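Local coordinates for uncharacterized protein (Bacteroides ovatus, PDB 4ID2) that is of unknown function but belongs to the DUF4738 family and adopts a barrel-like fold built mainly of beta strands, at residues 70-75 with 86-91. Numbering follows the deposited sequence.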
ATOM      1  N   ASP A  70       6.292 -14.103 -21.561  1.00 51.40           N
ATOM      2  CA  ASP A  70       5.169 -13.921 -20.644  1.00 47.33           C
ATOM      3  C   ASP A  70       4.410 -15.248 -20.459  1.00 48.69           C
ATOM      4  O   ASP A  70       4.635 -16.201 -21.213  1.00 48.78           O
ATOM      5  CB  ASP A  70       4.240 -12.822 -21.174  1.00 48.57           C
ATOM      6  CG  ASP A  70       3.341 -12.167 -20.143  1.00 52.85           C
ATOM      7  OD1 ASP A  70       3.316 -12.639 -18.979  1.00 50.73           O
ATOM      8  OD2 ASP A  70       2.645 -11.206 -20.500  1.00 59.00           O
ATOM      9  N   ASN A  71       3.524 -15.313 -19.449  1.00 42.15           N
ATOM     10  CA  ASN A  71       2.770 -16.526 -19.144  1.00 40.63           C
ATOM     11  C   ASN A  71       1.279 -16.394 -19.382  1.00 42.34           C
ATOM     12  O   ASN A  71       0.730 -15.293 -19.384  1.00 41.76           O
ATOM     13  CB  ASN A  71       2.967 -16.901 -17.664  1.00 38.93           C
ATOM     14  CG  ASN A  71       4.411 -17.044 -17.259  1.00 59.26           C
ATOM     15  OD1 ASN A  71       5.082 -18.011 -17.624  1.00 49.41           O
ATOM     16  ND2 ASN A  71       4.933 -16.088 -16.502  1.00 49.13           N
ATOM     17  N   LYS A  72       0.627 -17.555 -19.517  1.00 37.88           N
ATOM     18  CA  LYS A  72      -0.824 -17.694 -19.554  1.00 37.15           C
ATOM     19  C   LYS A  72      -1.195 -18.513 -18.326  1.00 42.40           C
ATOM     20  O   LYS A  72      -0.383 -19.333 -17.889  1.00 41.03           O
ATOM     21  CB  LYS A  72      -1.338 -18.342 -20.854  1.00 40.35           C
ATOM     22  CG  LYS A  72      -0.962 -19.807 -21.063  1.00 50.08           C
ATOM     23  CD  LYS A  72      -1.492 -20.323 -22.406  1.00 55.96           C
ATOM     24  CE  LYS A  72      -1.127 -21.766 -22.633  1.00 68.93           C
ATOM     25  NZ  LYS A  72      -1.716 -22.294 -23.889  1.00 84.49           N
ATOM     26  N   ILE A  73      -2.387 -18.294 -17.754  1.00 39.28           N
ATOM     27  CA  ILE A  73      -2.838 -19.061 -16.602  1.00 38.32           C
ATOM     28  C   ILE A  73      -4.212 -19.623 -16.906  1.00 41.54           C
ATOM     29  O   ILE A  73      -5.146 -18.850 -17.071  1.00 40.47           O
ATOM     30  CB  ILE A  73      -2.819 -18.234 -15.285  1.00 40.73           C
ATOM     31  CG1 ILE A  73      -1.359 -17.935 -14.875  1.00 41.25           C
ATOM     32  CG2 ILE A  73      -3.517 -19.014 -14.173  1.00 40.17           C
ATOM     33  CD1 ILE A  73      -1.160 -17.119 -13.657  1.00 43.14           C
ATOM     34  N   VAL A  74      -4.351 -20.955 -16.959  1.00 39.02           N
ATOM     35  CA  VAL A  74      -5.650 -21.584 -17.178  1.00 39.15           C
ATOM     36  C   VAL A  74      -6.278 -21.814 -15.807  1.00 44.44           C
ATOM     37  O   VAL A  74      -5.687 -22.515 -14.993  1.00 43.18           O
ATOM     38  CB  VAL A  74      -5.544 -22.896 -17.989  1.00 44.24           C
ATOM     39  CG1 VAL A  74      -6.917 -23.564 -18.131  1.00 44.88           C
ATOM     40  CG2 VAL A  74      -4.930 -22.639 -19.367  1.00 45.20           C
ATOM     41  N   LEU A  75      -7.456 -21.228 -15.553  1.00 41.65           N
ATOM     42  CA  LEU A  75      -8.203 -21.411 -14.313  1.00 40.81           C
ATOM     43  C   LEU A  75      -9.432 -22.247 -14.651  1.00 43.41           C
ATOM     44  O   LEU A  75     -10.279 -21.787 -15.403  1.00 42.49           O
ATOM     45  CB  LEU A  75      -8.574 -20.045 -13.688  1.00 40.65           C
ATOM     46  CG  LEU A  75      -9.689 -19.994 -12.612  1.00 45.95           C
ATOM     47  CD1 LEU A  75      -9.485 -20.993 -11.502  1.00 46.05           C
ATOM     48  CD2 LEU A  75      -9.758 -18.614 -11.968  1.00 47.96           C
ATOM     49  N   ASN A  86     -13.918 -21.894 -17.119  1.00 42.72           N
ATOM     50  CA  ASN A  86     -12.737 -22.484 -17.743  1.00 43.07           C
ATOM     51  C   ASN A  86     -12.142 -21.424 -18.661  1.00 48.92           C
ATOM     52  O   ASN A  86     -12.492 -21.362 -19.837  1.00 50.54           O
ATOM     53  CB  ASN A  86     -13.091 -23.775 -18.488  1.00 45.46           C
ATOM     54  CG  ASN A  86     -11.888 -24.472 -19.086  1.00 69.67           C
ATOM     55  OD1 ASN A  86     -10.874 -24.667 -18.427  1.00 62.40           O
ATOM     56  ND2 ASN A  86     -11.949 -24.826 -20.358  1.00 70.96           N
ATOM     57  N   LYS A  87     -11.305 -20.537 -18.099  1.00 44.88           N
ATOM     58  CA  LYS A  87     -10.724 -19.417 -18.838  1.00 44.51           C
ATOM     59  C   LYS A  87      -9.207 -19.452 -18.885  1.00 45.77           C
ATOM     60  O   LYS A  87      -8.570 -19.756 -17.880  1.00 43.27           O
ATOM     61  CB  LYS A  87     -11.143 -18.098 -18.162  1.00 46.15           C
ATOM     62  CG  LYS A  87     -10.687 -16.852 -18.918  1.00 58.10           C
ATOM     63  CD  LYS A  87     -11.486 -15.637 -18.524  1.00 61.56           C
ATOM     64  CE  LYS A  87     -10.939 -14.379 -19.147  1.00 71.30           C
ATOM     65  NZ  LYS A  87     -11.088 -14.361 -20.632  1.00 86.80           N
ATOM     66  N   THR A  88      -8.635 -19.062 -20.035  1.00 42.25           N
ATOM     67  CA  THR A  88      -7.203 -18.863 -20.194  1.00 41.82           C
ATOM     68  C   THR A  88      -6.960 -17.398 -19.871  1.00 45.76           C
ATOM     69  O   THR A  88      -7.510 -16.524 -20.545  1.00 46.06           O
ATOM     70  CB  THR A  88      -6.722 -19.255 -21.585  1.00 50.77           C
ATOM     71  OG1 THR A  88      -6.992 -20.641 -21.785  1.00 56.10           O
ATOM     72  CG2 THR A  88      -5.225 -18.989 -21.779  1.00 46.12           C
ATOM     73  N   PHE A  89      -6.188 -17.128 -18.817  1.00 41.69           N
ATOM     74  CA  PHE A  89      -5.880 -15.769 -18.397  1.00 41.16           C
ATOM     75  C   PHE A  89      -4.518 -15.312 -18.893  1.00 46.89           C
ATOM     76  O   PHE A  89      -3.579 -16.101 -18.944  1.00 47.08           O
ATOM     77  CB  PHE A  89      -5.892 -15.622 -16.861  1.00 41.11           C
ATOM     78  CG  PHE A  89      -7.262 -15.449 -16.260  1.00 42.49           C
ATOM     79  CD1 PHE A  89      -7.844 -14.200 -16.175  1.00 46.08           C
ATOM     80  CD2 PHE A  89      -7.959 -16.532 -15.756  1.00 43.96           C
ATOM     81  CE1 PHE A  89      -9.108 -14.042 -15.623  1.00 46.98           C
ATOM     82  CE2 PHE A  89      -9.221 -16.360 -15.176  1.00 46.37           C
ATOM     83  CZ  PHE A  89      -9.779 -15.120 -15.108  1.00 44.60           C
ATOM     84  N   THR A  90      -4.405 -14.018 -19.195  1.00 44.36           N
ATOM     85  CA  THR A  90      -3.146 -13.339 -19.528  1.00 44.55           C
ATOM     86  C   THR A  90      -3.181 -11.994 -18.818  1.00 46.78           C
ATOM     87  O   THR A  90      -4.252 -11.568 -18.388  1.00 44.59           O
ATOM     88  CB  THR A  90      -2.937 -13.190 -21.053  1.00 48.31           C
ATOM     89  OG1 THR A  90      -3.872 -12.255 -21.585  1.00 49.40           O
ATOM     90  CG2 THR A  90      -3.040 -14.503 -21.789  1.00 45.87           C
ATOM     91  N   LYS A  91      -2.044 -11.300 -18.720  1.00 44.43           N
ATOM     92  CA  LYS A  91      -2.017  -9.972 -18.091  1.00 44.71           C
ATOM     93  C   LYS A  91      -2.985  -8.982 -18.799  1.00 50.15           C
ATOM     94  O   LYS A  91      -3.489  -8.064 -18.156  1.00 49.93           O
ATOM     95  CB  LYS A  91      -0.582  -9.402 -18.057  1.00 47.63           C
ATOM     96  CG  LYS A  91       0.017  -9.098 -19.428  1.00 56.86           C
ATOM     97  CD  LYS A  91       1.416  -8.559 -19.310  1.00 58.70           C
ATOM     98  CE  LYS A  91       1.939  -8.126 -20.656  1.00 61.96           C
ATOM     99  NZ  LYS A  91       3.421  -8.079 -20.686  1.00 68.70           N
TER
HETATM  100  O   HOH W   1       3.178 -10.318 -22.989  1.00 54.40           O
HETATM  101  O   HOH W   2       0.252 -12.630 -19.589  1.00 39.82           O
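Ile73 and Phe89 form a hydrogen-bonded antiparallel pair, with Ile73 N to Phe89 O at 2.8 Å and Phe89 N to Ile73 O at 2.7 Å. Leu75 and Lys87 make the next such pair, in which Leu75 N reaches Lys87 O at 3.0 Å, nearly in line with the carbonyl bond. The Phe89 ring lies beside Leu75, both side chains pointing the same way, with Leu75 CD2 4.0 Å from Phe89 CE2. With CG of Phe89 beside the backbone N and anti to the carbonyl carbon (chi1 -81°), the ring has Ile73 O at its edge, in its plane, and Lys87 CD above one face, offset toward the rim. On the face of Val74, the non-hydrogen-bonded pair Val74 and Thr88 brings CG2 of the valine to OG1 of the threonine, while Thr88 CG2 packs 4.0 Å from Lys72 CD. A water accepts from Lys91 N and donates to Asn71 O, linking the two segments. Farther out, the extended Lys91 side chain slants across that of Asp70, whose OD2 forms a salt bridge with Lys91 NZ at 3.2 Å. Lys91 NZ also bonds to Ser106 O, and Asp70 OD1 receives both Asn71 N and Leu108 N, so several bonds hold the carboxylate in place. The paired residues belong to the beta hairpin of strands 67-79 and 82-89, whose first strand also pairs with strand 43-53. Ile73 and Phe89 both rest on Ile111 of strand 107-116, and Leu75 touches Tyr123 of strand 121-128, packing the hairpin against the four-stranded antiparallel sheet.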